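Local coordinates for mutT/nudix family protein (Listeria innocua, PDB 3I9X), which probably hydrolyses nucleoside diphosphate-linked compounds through its Nudix domain, the part contained in this chain, although its own substrate is not established, at residues G27-T35 against V71-A82; L96-F107 against I119-V127. One frame throughout, in Å; residues are numbered along the deposited sequence.

Contact 1 of 2, residues G27-T35 against V71-A82; sequences GYTSDMILT and VPGGFVDENESA
Over one face of the Phe75 ring sits the methyl of Thr29, with CG2 3.9 Å from the ring centroid, a CH-pi contact between side chains that lie side by side. The Tyr28 ring is met obliquely by Val76 and Ala82: its CD2 lies 3.7 Å from Val76 CB, while Tyr28 OH passes 3.3 Å from Ala82 CB on the way to Asp108 of the second subunit, which also accepts from Ala82 N at the start of helix 82-94. The Asp31 carboxylate is approached from above its plane by Thr29 OG1, 3.0 Å from Asp31 OD2; Ser120 and a glycerol also bond to OD2, and OD1 shares a water with Val71 O.

Between the backbones, Ser30 and Gly74 form the hydrogen-bonded antiparallel pair, flanked by Val76 N to Tyr28 O and by Met32 N to Pro72 O. Ser30 turns OG away from its own backbone N (chi1 -160°) and donates to Ala82 O at 2.6 Å from OG, from above the carbonyl plane, which ties the strand to the first turn of the helix. At the other end Ile33 CD1 packs 3.5 Å from Val71 CG1, under helix 161-177.

Strand, Asx turn at Asp77 and Ser81-capped helix, with Glu80 salt-bridged to Arg88, match the first half of the loop-helix-loop Nudix box, whose leading glycine corresponds to Gly74.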
ATOM      1  N   GLY A  27      -7.026   3.308  12.228  1.00 47.41           N
ATOM      2  CA  GLY A  27      -6.571   1.922  12.138  1.00 45.07           C
ATOM      3  C   GLY A  27      -5.863   1.587  10.848  1.00 43.29           C
ATOM      4  O   GLY A  27      -6.077   2.211   9.827  1.00 41.24           O
ATOM      5  N   TYR A  28      -5.024   0.570  10.941  1.00 42.30           N
ATOM      6  CA  TYR A  28      -4.342  -0.002   9.821  1.00 41.42           C
ATOM      7  C   TYR A  28      -4.596  -1.480   9.893  1.00 41.45           C
ATOM      8  O   TYR A  28      -4.282  -2.091  10.913  1.00 41.53           O
ATOM      9  CB  TYR A  28      -2.839   0.270   9.998  1.00 41.00           C
ATOM     10  CG  TYR A  28      -1.941  -0.131   8.869  1.00 38.58           C
ATOM     11  CD1 TYR A  28      -2.324   0.042   7.524  1.00 36.10           C
ATOM     12  CD2 TYR A  28      -0.647  -0.588   9.125  1.00 35.37           C
ATOM     13  CE1 TYR A  28      -1.463  -0.281   6.503  1.00 34.70           C
ATOM     14  CE2 TYR A  28       0.215  -0.910   8.103  1.00 37.25           C
ATOM     15  CZ  TYR A  28      -0.178  -0.753   6.786  1.00 35.18           C
ATOM     16  OH  TYR A  28       0.715  -1.086   5.759  1.00 33.68           O
ATOM     17  N   THR A  29      -5.097  -2.061   8.799  1.00 40.38           N
ATOM     18  CA  THR A  29      -5.322  -3.501   8.719  1.00 40.17           C
ATOM     19  C   THR A  29      -4.542  -4.193   7.590  1.00 40.35           C
ATOM     20  O   THR A  29      -4.117  -3.570   6.623  1.00 40.04           O
ATOM     21  CB  THR A  29      -6.813  -3.848   8.567  1.00 39.64           C
ATOM     22  OG1 THR A  29      -7.274  -3.341   7.325  1.00 38.71           O
ATOM     23  CG2 THR A  29      -7.645  -3.206   9.668  1.00 38.05           C
ATOM     24  N   SER A  30      -4.312  -5.483   7.802  1.00 40.08           N
ATOM     25  CA  SER A  30      -3.702  -6.388   6.855  1.00 40.84           C
ATOM     26  C   SER A  30      -4.779  -7.393   6.460  1.00 40.16           C
ATOM     27  O   SER A  30      -5.209  -8.186   7.295  1.00 40.20           O
ATOM     28  CB  SER A  30      -2.572  -7.114   7.550  1.00 41.03           C
ATOM     29  OG  SER A  30      -1.674  -7.653   6.618  1.00 44.82           O
ATOM     30  N   ASP A  31      -5.288  -7.289   5.239  1.00 39.36           N
ATOM     31  CA  ASP A  31      -6.370  -8.172   4.751  1.00 38.31           C
ATOM     32  C   ASP A  31      -5.872  -9.105   3.653  1.00 38.59           C
ATOM     33  O   ASP A  31      -5.104  -8.695   2.774  1.00 35.27           O
ATOM     34  CB  ASP A  31      -7.540  -7.305   4.272  1.00 38.00           C
ATOM     35  CG  ASP A  31      -8.199  -6.555   5.422  1.00 38.70           C
ATOM     36  OD1 ASP A  31      -8.553  -7.241   6.413  1.00 35.19           O
ATOM     37  OD2 ASP A  31      -8.322  -5.302   5.367  1.00 37.23           O
ATOM     38  N   MET A  32      -6.342 -10.352   3.712  1.00 38.14           N
ATOM     39  CA  MET A  32      -5.806 -11.457   2.927  1.00 39.70           C
ATOM     40  C   MET A  32      -6.835 -12.113   2.012  1.00 39.10           C
ATOM     41  O   MET A  32      -7.815 -12.698   2.474  1.00 39.25           O
ATOM     42  CB  MET A  32      -5.272 -12.539   3.855  1.00 40.11           C
ATOM     43  CG  MET A  32      -4.298 -11.993   4.975  1.00 46.69           C
ATOM     44  SD  MET A  32      -3.367 -13.328   5.853  1.00 51.04           S
ATOM     45  CE  MET A  32      -3.489 -14.496   4.429  1.00 41.84           C
ATOM     46  N   ILE A  33      -6.604 -12.027   0.718  1.00 38.54           N
ATOM     47  CA  ILE A  33      -7.334 -12.833  -0.253  1.00 38.28           C
ATOM     48  C   ILE A  33      -6.639 -14.192  -0.284  1.00 38.42           C
ATOM     49  O   ILE A  33      -5.536 -14.346  -0.838  1.00 38.20           O
ATOM     50  CB  ILE A  33      -7.319 -12.177  -1.584  1.00 38.04           C
ATOM     51  CG1 ILE A  33      -8.080 -10.856  -1.495  1.00 42.16           C
ATOM     52  CG2 ILE A  33      -7.916 -13.025  -2.649  1.00 38.13           C
ATOM     53  CD1 ILE A  33      -9.502 -11.069  -1.417  1.00 46.18           C
ATOM     54  N   LEU A  34      -7.294 -15.171   0.313  1.00 37.72           N
ATOM     55  CA  LEU A  34      -6.735 -16.502   0.482  1.00 39.09           C
ATOM     56  C   LEU A  34      -7.339 -17.489  -0.484  1.00 38.46           C
ATOM     57  O   LEU A  34      -8.484 -17.930  -0.290  1.00 37.02           O
ATOM     58  CB  LEU A  34      -7.017 -16.972   1.903  1.00 40.19           C
ATOM     59  CG  LEU A  34      -6.108 -17.947   2.596  1.00 43.86           C
ATOM     60  CD1 LEU A  34      -4.684 -17.634   2.167  1.00 48.05           C
ATOM     61  CD2 LEU A  34      -6.264 -17.804   4.149  1.00 44.25           C
ATOM     62  N   THR A  35      -6.579 -17.854  -1.506  1.00 38.85           N
ATOM     63  CA  THR A  35      -7.125 -18.654  -2.611  1.00 39.37           C
ATOM     64  C   THR A  35      -6.480 -20.009  -2.808  1.00 40.44           C
ATOM     65  O   THR A  35      -5.364 -20.266  -2.331  1.00 40.86           O
ATOM     66  CB  THR A  35      -7.053 -17.900  -3.922  1.00 39.29           C
ATOM     67  OG1 THR A  35      -5.716 -17.859  -4.405  1.00 38.55           O
ATOM     68  CG2 THR A  35      -7.581 -16.467  -3.770  1.00 39.07           C
ATOM     69  N   VAL A  71     -13.007 -11.181   4.007  1.00 34.76           N
ATOM     70  CA  VAL A  71     -11.737 -11.893   3.904  1.00 35.42           C
ATOM     71  C   VAL A  71     -11.126 -12.016   5.284  1.00 34.73           C
ATOM     72  O   VAL A  71     -11.347 -11.181   6.137  1.00 35.68           O
ATOM     73  CB  VAL A  71     -10.752 -11.239   2.901  1.00 35.30           C
ATOM     74  CG1 VAL A  71     -11.414 -11.199   1.559  1.00 33.93           C
ATOM     75  CG2 VAL A  71     -10.261  -9.826   3.373  1.00 33.05           C
ATOM     76  N   PRO A  72     -10.354 -13.055   5.508  1.00 34.41           N
ATOM     77  CA  PRO A  72      -9.524 -13.049   6.706  1.00 34.62           C
ATOM     78  C   PRO A  72      -8.587 -11.832   6.787  1.00 36.20           C
ATOM     79  O   PRO A  72      -8.146 -11.300   5.754  1.00 32.95           O
ATOM     80  CB  PRO A  72      -8.684 -14.297   6.538  1.00 35.19           C
ATOM     81  CG  PRO A  72      -9.468 -15.135   5.492  1.00 34.41           C
ATOM     82  CD  PRO A  72     -10.055 -14.171   4.622  1.00 34.57           C
ATOM     83  N   GLY A  73      -8.314 -11.405   8.022  1.00 37.38           N
ATOM     84  CA  GLY A  73      -7.359 -10.337   8.284  1.00 38.81           C
ATOM     85  C   GLY A  73      -7.460  -9.846   9.707  1.00 39.88           C
ATOM     86  O   GLY A  73      -8.175 -10.422  10.524  1.00 39.95           O
ATOM     87  N   GLY A  74      -6.753  -8.769  10.008  1.00 42.20           N
ATOM     88  CA  GLY A  74      -6.774  -8.188  11.353  1.00 42.42           C
ATOM     89  C   GLY A  74      -6.050  -6.863  11.387  1.00 44.35           C
ATOM     90  O   GLY A  74      -5.439  -6.438  10.371  1.00 42.52           O
ATOM     91  N   PHE A  75      -6.111  -6.204  12.557  1.00 45.67           N
ATOM     92  CA  PHE A  75      -5.366  -4.957  12.801  1.00 47.14           C
ATOM     93  C   PHE A  75      -3.868  -5.184  12.906  1.00 47.11           C
ATOM     94  O   PHE A  75      -3.456  -6.186  13.454  1.00 48.20           O
ATOM     95  CB  PHE A  75      -5.939  -4.240  14.029  1.00 48.27           C
ATOM     96  CG  PHE A  75      -7.307  -3.692  13.776  1.00 49.20           C
ATOM     97  CD1 PHE A  75      -7.464  -2.484  13.125  1.00 50.38           C
ATOM     98  CD2 PHE A  75      -8.433  -4.425  14.102  1.00 52.55           C
ATOM     99  CE1 PHE A  75      -8.726  -1.974  12.847  1.00 51.50           C
ATOM    100  CE2 PHE A  75      -9.705  -3.926  13.819  1.00 52.02           C
ATOM    101  CZ  PHE A  75      -9.846  -2.697  13.211  1.00 52.99           C
ATOM    102  N   VAL A  76      -3.070  -4.298  12.283  1.00 46.54           N
ATOM    103  CA  VAL A  76      -1.633  -4.306  12.394  1.00 45.87           C
ATOM    104  C   VAL A  76      -1.268  -3.592  13.720  1.00 48.38           C
ATOM    105  O   VAL A  76      -1.892  -2.611  14.096  1.00 46.94           O
ATOM    106  CB  VAL A  76      -0.919  -3.583  11.197  1.00 46.09           C
ATOM    107  CG1 VAL A  76       0.630  -3.527  11.405  1.00 41.66           C
ATOM    108  CG2 VAL A  76      -1.256  -4.258   9.824  1.00 41.18           C
ATOM    109  N   ASP A  77      -0.288  -4.151  14.422  1.00 51.95           N
ATOM    110  CA  ASP A  77       0.201  -3.631  15.717  1.00 55.20           C
ATOM    111  C   ASP A  77       1.297  -2.602  15.464  1.00 56.45           C
ATOM    112  O   ASP A  77       2.119  -2.745  14.527  1.00 54.98           O
ATOM    113  CB  ASP A  77       0.821  -4.782  16.542  1.00 56.76           C
ATOM    114  CG  ASP A  77       1.133  -4.381  17.987  1.00 59.83           C
ATOM    115  OD1 ASP A  77       0.165  -4.338  18.785  1.00 63.70           O
ATOM    116  OD2 ASP A  77       2.325  -4.139  18.312  1.00 62.30           O
ATOM    117  N   GLU A  78       1.324  -1.585  16.323  1.00 58.13           N
ATOM    118  CA  GLU A  78       2.340  -0.542  16.267  1.00 59.12           C
ATOM    119  C   GLU A  78       3.720  -1.086  16.012  1.00 58.33           C
ATOM    120  O   GLU A  78       4.487  -0.465  15.285  1.00 58.45           O
ATOM    121  CB  GLU A  78       2.347   0.300  17.555  1.00 60.46           C
ATOM    122  CG  GLU A  78       2.527  -0.507  18.842  1.00 64.36           C
ATOM    123  CD  GLU A  78       2.807   0.357  20.061  1.00 69.57           C
ATOM    124  OE1 GLU A  78       2.196   0.042  21.127  1.00 71.58           O
ATOM    125  OE2 GLU A  78       3.637   1.319  19.953  1.00 71.68           O
ATOM    126  N   ASN A  79       4.040  -2.253  16.559  1.00 58.12           N
ATOM    127  CA  ASN A  79       5.400  -2.786  16.410  1.00 58.18           C
ATOM    128  C   ASN A  79       5.598  -3.860  15.328  1.00 57.00           C
ATOM    129  O   ASN A  79       6.560  -4.631  15.366  1.00 57.17           O
ATOM    130  CB  ASN A  79       5.939  -3.203  17.795  1.00 59.20           C
ATOM    131  CG  ASN A  79       6.127  -1.985  18.738  1.00 62.65           C
ATOM    132  OD1 ASN A  79       5.336  -1.778  19.679  1.00 67.47           O
ATOM    133  ND2 ASN A  79       7.155  -1.153  18.456  1.00 64.41           N
ATOM    134  N   GLU A  80       4.732  -3.863  14.310  1.00 55.47           N
ATOM    135  CA  GLU A  80       4.945  -4.707  13.119  1.00 53.81           C
ATOM    136  C   GLU A  80       4.530  -4.051  11.766  1.00 51.30           C
ATOM    137  O   GLU A  80       3.848  -3.020  11.722  1.00 50.30           O
ATOM    138  CB  GLU A  80       4.205  -6.039  13.301  1.00 54.30           C
ATOM    139  CG  GLU A  80       2.698  -5.881  13.309  1.00 55.83           C
ATOM    140  CD  GLU A  80       1.946  -7.143  13.768  1.00 55.11           C
ATOM    141  OE1 GLU A  80       2.578  -8.182  14.078  1.00 55.07           O
ATOM    142  OE2 GLU A  80       0.715  -7.056  13.841  1.00 51.78           O
ATOM    143  N   SER A  81       4.990  -4.657  10.682  1.00 49.02           N
ATOM    144  CA  SER A  81       4.570  -4.275   9.344  1.00 48.21           C
ATOM    145  C   SER A  81       3.287  -5.027   9.009  1.00 47.09           C
ATOM    146  O   SER A  81       2.945  -6.036   9.669  1.00 45.31           O
ATOM    147  CB  SER A  81       5.654  -4.633   8.347  1.00 48.23           C
ATOM    148  OG  SER A  81       5.761  -6.037   8.257  1.00 48.42           O
ATOM    149  N   ALA A  82       2.563  -4.528   8.003  1.00 46.13           N
ATOM    150  CA  ALA A  82       1.335  -5.171   7.564  1.00 45.30           C
ATOM    151  C   ALA A  82       1.630  -6.611   7.087  1.00 45.28           C
ATOM    152  O   ALA A  82       0.815  -7.499   7.287  1.00 44.20           O
ATOM    153  CB  ALA A  82       0.630  -4.354   6.477  1.00 44.33           C
TER
HETATM  154  O   HOH W   1      -4.213  -0.467  13.402  1.00 55.26           O
HETATM  155  O   HOH W   2     -10.537  -8.706   7.202  1.00 38.31           O

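Contact 2 of 2, residues L96-F107 against I119-V127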
ATOM      1  N   LEU A  96      -0.562 -22.504   8.025  1.00 66.20           N
ATOM      2  CA  LEU A  96       0.451 -22.428   6.970  1.00 65.55           C
ATOM      3  C   LEU A  96       1.523 -21.400   7.349  1.00 64.66           C
ATOM      4  O   LEU A  96       1.220 -20.385   7.963  1.00 63.75           O
ATOM      5  CB  LEU A  96      -0.186 -22.087   5.616  1.00 65.74           C
ATOM      6  CG  LEU A  96      -1.014 -23.224   5.006  1.00 66.20           C
ATOM      7  CD1 LEU A  96      -1.998 -22.671   3.989  1.00 65.51           C
ATOM      8  CD2 LEU A  96      -0.102 -24.299   4.399  1.00 65.70           C
ATOM      9  N   THR A  97       2.758 -21.664   6.923  1.00 64.61           N
ATOM     10  CA  THR A  97       3.946 -21.041   7.488  1.00 64.38           C
ATOM     11  C   THR A  97       5.011 -20.606   6.466  1.00 63.81           C
ATOM     12  O   THR A  97       5.768 -19.660   6.693  1.00 63.57           O
ATOM     13  CB  THR A  97       4.581 -22.021   8.521  1.00 64.77           C
ATOM     14  OG1 THR A  97       4.902 -21.298   9.719  1.00 66.00           O
ATOM     15  CG2 THR A  97       5.830 -22.747   7.964  1.00 64.75           C
ATOM     16  N   ASP A  98       5.096 -21.284   5.335  1.00 62.96           N
ATOM     17  CA  ASP A  98       6.146 -20.947   4.383  1.00 61.96           C
ATOM     18  C   ASP A  98       5.503 -20.370   3.127  1.00 60.56           C
ATOM     19  O   ASP A  98       5.885 -20.758   2.013  1.00 60.57           O
ATOM     20  CB  ASP A  98       6.972 -22.216   4.057  1.00 62.65           C
ATOM     21  N   ILE A  99       4.525 -19.457   3.311  1.00 58.56           N
ATOM     22  CA  ILE A  99       3.697 -18.952   2.198  1.00 56.42           C
ATOM     23  C   ILE A  99       3.976 -17.486   1.903  1.00 53.70           C
ATOM     24  O   ILE A  99       3.692 -16.616   2.717  1.00 52.32           O
ATOM     25  CB  ILE A  99       2.165 -19.141   2.457  1.00 56.88           C
ATOM     26  CG1 ILE A  99       1.835 -20.616   2.719  1.00 57.95           C
ATOM     27  CG2 ILE A  99       1.359 -18.668   1.255  1.00 55.36           C
ATOM     28  CD1 ILE A  99       2.110 -21.568   1.494  1.00 59.71           C
ATOM     29  N   PRO A 100       4.544 -17.215   0.728  1.00 51.41           N
ATOM     30  CA  PRO A 100       4.689 -15.819   0.340  1.00 50.21           C
ATOM     31  C   PRO A 100       3.337 -15.200   0.004  1.00 47.78           C
ATOM     32  O   PRO A 100       2.520 -15.789  -0.698  1.00 47.05           O
ATOM     33  CB  PRO A 100       5.609 -15.865  -0.890  1.00 50.55           C
ATOM     34  CG  PRO A 100       6.240 -17.238  -0.873  1.00 50.89           C
ATOM     35  CD  PRO A 100       5.179 -18.115  -0.248  1.00 52.27           C
ATOM     36  N   LEU A 101       3.149 -14.031   0.580  1.00 45.93           N
ATOM     37  CA  LEU A 101       1.979 -13.203   0.471  1.00 44.93           C
ATOM     38  C   LEU A 101       2.311 -12.119  -0.535  1.00 43.27           C
ATOM     39  O   LEU A 101       3.348 -11.447  -0.384  1.00 43.52           O
ATOM     40  CB  LEU A 101       1.712 -12.577   1.830  1.00 44.96           C
ATOM     41  CG  LEU A 101       1.255 -13.540   2.948  1.00 45.48           C
ATOM     42  CD1 LEU A 101       1.167 -12.771   4.225  1.00 47.49           C
ATOM     43  CD2 LEU A 101      -0.105 -14.150   2.628  1.00 48.19           C
ATOM     44  N   ILE A 102       1.491 -12.006  -1.585  1.00 40.03           N
ATOM     45  CA  ILE A 102       1.705 -11.047  -2.647  1.00 38.52           C
ATOM     46  C   ILE A 102       0.871  -9.758  -2.370  1.00 38.09           C
ATOM     47  O   ILE A 102      -0.339  -9.808  -2.240  1.00 34.40           O
ATOM     48  CB  ILE A 102       1.299 -11.652  -3.998  1.00 38.69           C
ATOM     49  CG1 ILE A 102       1.991 -13.022  -4.201  1.00 40.69           C
ATOM     50  CG2 ILE A 102       1.525 -10.622  -5.192  1.00 36.80           C
ATOM     51  CD1 ILE A 102       3.540 -12.991  -4.020  1.00 41.55           C
ATOM     52  N   PRO A 103       1.535  -8.602  -2.244  1.00 38.62           N
ATOM     53  CA  PRO A 103       0.750  -7.370  -1.994  1.00 38.49           C
ATOM     54  C   PRO A 103       0.003  -7.005  -3.244  1.00 38.19           C
ATOM     55  O   PRO A 103       0.558  -7.159  -4.339  1.00 36.17           O
ATOM     56  CB  PRO A 103       1.800  -6.310  -1.680  1.00 39.63           C
ATOM     57  CG  PRO A 103       3.179  -6.953  -1.879  1.00 40.77           C
ATOM     58  CD  PRO A 103       2.997  -8.421  -2.141  1.00 39.60           C
ATOM     59  N   PHE A 104      -1.252  -6.597  -3.142  1.00 37.32           N
ATOM     60  CA  PHE A 104      -1.891  -6.155  -4.378  1.00 38.98           C
ATOM     61  C   PHE A 104      -2.569  -4.834  -4.299  1.00 39.21           C
ATOM     62  O   PHE A 104      -2.959  -4.295  -5.341  1.00 41.44           O
ATOM     63  CB  PHE A 104      -2.839  -7.207  -4.994  1.00 39.09           C
ATOM     64  CG  PHE A 104      -4.093  -7.408  -4.224  1.00 38.15           C
ATOM     65  CD1 PHE A 104      -5.230  -6.730  -4.562  1.00 37.82           C
ATOM     66  CD2 PHE A 104      -4.132  -8.256  -3.164  1.00 39.72           C
ATOM     67  CE1 PHE A 104      -6.365  -6.889  -3.847  1.00 39.14           C
ATOM     68  CE2 PHE A 104      -5.335  -8.444  -2.433  1.00 42.47           C
ATOM     69  CZ  PHE A 104      -6.423  -7.768  -2.782  1.00 39.52           C
ATOM     70  N   GLY A 105      -2.774  -4.323  -3.103  1.00 39.22           N
ATOM     71  CA  GLY A 105      -3.072  -2.891  -3.007  1.00 38.70           C
ATOM     72  C   GLY A 105      -3.171  -2.308  -1.619  1.00 37.11           C
ATOM     73  O   GLY A 105      -2.783  -2.927  -0.608  1.00 36.37           O
ATOM     74  N   VAL A 106      -3.634  -1.073  -1.611  1.00 37.03           N
ATOM     75  CA  VAL A 106      -4.041  -0.375  -0.405  1.00 37.50           C
ATOM     76  C   VAL A 106      -5.510   0.010  -0.655  1.00 37.74           C
ATOM     77  O   VAL A 106      -5.870   0.384  -1.752  1.00 37.74           O
ATOM     78  CB  VAL A 106      -3.121   0.820  -0.142  1.00 37.60           C
ATOM     79  CG1 VAL A 106      -3.490   1.502   1.095  1.00 37.60           C
ATOM     80  CG2 VAL A 106      -1.668   0.315  -0.008  1.00 35.61           C
ATOM     81  N   PHE A 107      -6.349  -0.169   0.341  1.00 37.56           N
ATOM     82  CA  PHE A 107      -7.737   0.221   0.266  1.00 38.57           C
ATOM     83  C   PHE A 107      -7.885   1.267   1.326  1.00 38.83           C
ATOM     84  O   PHE A 107      -7.756   0.970   2.489  1.00 39.17           O
ATOM     85  CB  PHE A 107      -8.643  -0.992   0.438  1.00 38.70           C
ATOM     86  CG  PHE A 107      -8.569  -1.887  -0.725  1.00 38.53           C
ATOM     87  CD1 PHE A 107      -9.473  -1.753  -1.774  1.00 40.16           C
ATOM     88  CD2 PHE A 107      -7.502  -2.738  -0.855  1.00 37.01           C
ATOM     89  CE1 PHE A 107      -9.335  -2.550  -2.913  1.00 40.52           C
ATOM     90  CE2 PHE A 107      -7.347  -3.528  -1.980  1.00 41.18           C
ATOM     91  CZ  PHE A 107      -8.269  -3.440  -2.999  1.00 40.27           C
ATOM     92  N   ILE A 119      -7.201   2.104   7.096  1.00 40.41           N
ATOM     93  CA  ILE A 119      -6.441   1.887   5.882  1.00 39.59           C
ATOM     94  C   ILE A 119      -6.081   0.412   5.859  1.00 39.20           C
ATOM     95  O   ILE A 119      -5.547  -0.125   6.862  1.00 39.74           O
ATOM     96  CB  ILE A 119      -5.174   2.736   5.899  1.00 40.00           C
ATOM     97  CG1 ILE A 119      -5.548   4.235   5.889  1.00 40.61           C
ATOM     98  CG2 ILE A 119      -4.263   2.403   4.725  1.00 37.41           C
ATOM     99  CD1 ILE A 119      -4.611   5.070   6.791  1.00 40.29           C
ATOM    100  N   SER A 120      -6.456  -0.251   4.761  1.00 37.55           N
ATOM    101  CA  SER A 120      -6.166  -1.663   4.573  1.00 36.32           C
ATOM    102  C   SER A 120      -5.041  -1.918   3.582  1.00 35.47           C
ATOM    103  O   SER A 120      -5.112  -1.480   2.462  1.00 35.00           O
ATOM    104  CB  SER A 120      -7.406  -2.397   4.069  1.00 37.00           C
ATOM    105  OG  SER A 120      -7.014  -3.616   3.480  1.00 38.49           O
ATOM    106  N   ARG A 121      -4.050  -2.690   4.000  1.00 34.39           N
ATOM    107  CA  ARG A 121      -3.024  -3.229   3.144  1.00 34.99           C
ATOM    108  C   ARG A 121      -3.441  -4.652   2.737  1.00 34.44           C
ATOM    109  O   ARG A 121      -3.608  -5.553   3.562  1.00 33.93           O
ATOM    110  CB  ARG A 121      -1.688  -3.191   3.897  1.00 35.61           C
ATOM    111  CG  ARG A 121      -0.405  -3.706   3.163  1.00 38.42           C
ATOM    112  CD  ARG A 121      -0.373  -3.362   1.782  1.00 42.95           C
ATOM    113  NE  ARG A 121       0.957  -3.420   1.202  1.00 43.97           N
ATOM    114  CZ  ARG A 121       1.210  -3.216  -0.093  1.00 42.34           C
ATOM    115  NH1 ARG A 121       0.226  -2.964  -0.945  1.00 40.90           N
ATOM    116  NH2 ARG A 121       2.471  -3.247  -0.537  1.00 41.54           N
ATOM    117  N   ALA A 122      -3.654  -4.856   1.453  1.00 34.08           N
ATOM    118  CA  ALA A 122      -4.221  -6.108   0.997  1.00 34.27           C
ATOM    119  C   ALA A 122      -3.191  -7.009   0.312  1.00 34.48           C
ATOM    120  O   ALA A 122      -2.334  -6.538  -0.445  1.00 35.46           O
ATOM    121  CB  ALA A 122      -5.364  -5.827   0.115  1.00 33.73           C
ATOM    122  N   PHE A 123      -3.247  -8.284   0.627  1.00 34.73           N
ATOM    123  CA  PHE A 123      -2.344  -9.269   0.083  1.00 36.24           C
ATOM    124  C   PHE A 123      -3.181 -10.406  -0.494  1.00 37.09           C
ATOM    125  O   PHE A 123      -4.306 -10.649   0.004  1.00 38.36           O
ATOM    126  CB  PHE A 123      -1.483  -9.872   1.193  1.00 35.38           C
ATOM    127  CG  PHE A 123      -0.563  -8.882   1.910  1.00 36.81           C
ATOM    128  CD1 PHE A 123       0.787  -8.748   1.534  1.00 34.89           C
ATOM    129  CD2 PHE A 123      -1.012  -8.184   3.022  1.00 35.96           C
ATOM    130  CE1 PHE A 123       1.647  -7.876   2.197  1.00 34.59           C
ATOM    131  CE2 PHE A 123      -0.161  -7.308   3.711  1.00 35.00           C
ATOM    132  CZ  PHE A 123       1.168  -7.143   3.289  1.00 37.43           C
ATOM    133  N   TYR A 124      -2.655 -11.121  -1.489  1.00 36.36           N
ATOM    134  CA  TYR A 124      -3.188 -12.452  -1.795  1.00 36.71           C
ATOM    135  C   TYR A 124      -2.187 -13.572  -1.601  1.00 37.03           C
ATOM    136  O   TYR A 124      -0.998 -13.353  -1.611  1.00 36.70           O
ATOM    137  CB  TYR A 124      -3.736 -12.532  -3.202  1.00 37.61           C
ATOM    138  CG  TYR A 124      -2.762 -12.536  -4.380  1.00 37.08           C
ATOM    139  CD1 TYR A 124      -2.139 -13.697  -4.802  1.00 38.53           C
ATOM    140  CD2 TYR A 124      -2.576 -11.393  -5.129  1.00 39.22           C
ATOM    141  CE1 TYR A 124      -1.323 -13.701  -5.941  1.00 39.82           C
ATOM    142  CE2 TYR A 124      -1.754 -11.373  -6.251  1.00 39.78           C
ATOM    143  CZ  TYR A 124      -1.133 -12.527  -6.657  1.00 40.32           C
ATOM    144  OH  TYR A 124      -0.315 -12.473  -7.773  1.00 43.17           O
ATOM    145  N   ALA A 125      -2.697 -14.777  -1.443  1.00 37.76           N
ATOM    146  CA  ALA A 125      -1.877 -15.979  -1.396  1.00 38.31           C
ATOM    147  C   ALA A 125      -2.611 -17.092  -2.136  1.00 39.77           C
ATOM    148  O   ALA A 125      -3.858 -17.132  -2.150  1.00 39.05           O
ATOM    149  CB  ALA A 125      -1.621 -16.391   0.046  1.00 37.54           C
ATOM    150  N   ILE A 126      -1.830 -17.989  -2.740  1.00 41.42           N
ATOM    151  CA  ILE A 126      -2.335 -19.197  -3.377  1.00 42.59           C
ATOM    152  C   ILE A 126      -1.803 -20.404  -2.618  1.00 43.39           C
ATOM    153  O   ILE A 126      -0.619 -20.680  -2.633  1.00 44.20           O
ATOM    154  CB  ILE A 126      -1.955 -19.250  -4.841  1.00 42.80           C
ATOM    155  CG1 ILE A 126      -2.527 -18.040  -5.562  1.00 44.33           C
ATOM    156  CG2 ILE A 126      -2.478 -20.547  -5.525  1.00 42.95           C
ATOM    157  CD1 ILE A 126      -1.780 -17.695  -6.801  1.00 44.53           C
ATOM    158  N   VAL A 127      -2.674 -21.106  -1.906  1.00 43.76           N
ATOM    159  CA  VAL A 127      -2.230 -22.185  -1.043  1.00 43.19           C
ATOM    160  C   VAL A 127      -2.859 -23.485  -1.525  1.00 43.65           C
ATOM    161  O   VAL A 127      -3.715 -23.458  -2.398  1.00 42.93           O
ATOM    162  CB  VAL A 127      -2.535 -21.862   0.418  1.00 43.29           C
ATOM    163  CG1 VAL A 127      -2.050 -20.434   0.740  1.00 41.78           C
ATOM    164  CG2 VAL A 127      -4.032 -21.999   0.707  1.00 43.30           C
TER
HETATM  165  O   HOH W   3       0.967 -17.165  -2.739  1.00 39.27           O
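Phe104 and Ala122 form the close-packed centre: Ala122 CB lies over one face of the Phe104 ring, 3.6 Å from Phe104 CZ, while Phe123 O approaches the ring edge. Phe107 CE2 adds a second aromatic contact to the same methyl at 3.7 Å, and helix 161-177 packs against both phenylalanines. Phe104 and Gly105 both face Ala122, a classic beta bulge; Ala122 O accepts from Phe104 N and weakly from Gly105 N.

The outer side is equally close but more solvent-exposed: there exposed Ile102 lays CB over the centre of the Tyr124 ring, 3.7 Å from its centroid, and exposed Pro103 rests CB on a face of the Arg121 guanidinium, 3.3 Å from NH2. The looser end is at Pro100, where a water bridges its O to Ile126 N and Leu96 and Ile99 meet Val127 through apolar contacts.

A bend at chi2 (38°) brings Arg121 NH1 to 3.0 Å from Gly105 O, near the guanidinium plane but well above the carbonyl plane. Ala122 N reaches from the opposite face, so two bonds grip the oxygen of the second bulge residue. Backbone bonds and apolar contact thus hold the hairpin, an arginine adding a side-chain bond at the bulge.

In the fold
Contacts 1 and 2 share one mixed sheet, their centres 9 Å apart, and join where strands 27-40 and 118-126 run parallel: Thr29 O lies 2.8 Å from Arg121 N, and Ile33 N 2.8 Å from Phe123 O, both probable hydrogen bonds. The Phe123 ring also packs on Ser30, with CE2 3.3 Å from OG. Helix 82-94 leads from the turn of contact 1 to Leu96, so the Nudix box begins in one contact and ends in the other. A glycerol, probably from the crystallisation liquor, lies beside the hydrogen-bonded Asp31 and Ser120, about 3 Å and 4 Å from their side chains, and may mark a pocket there. Both contacts touch the second subunit.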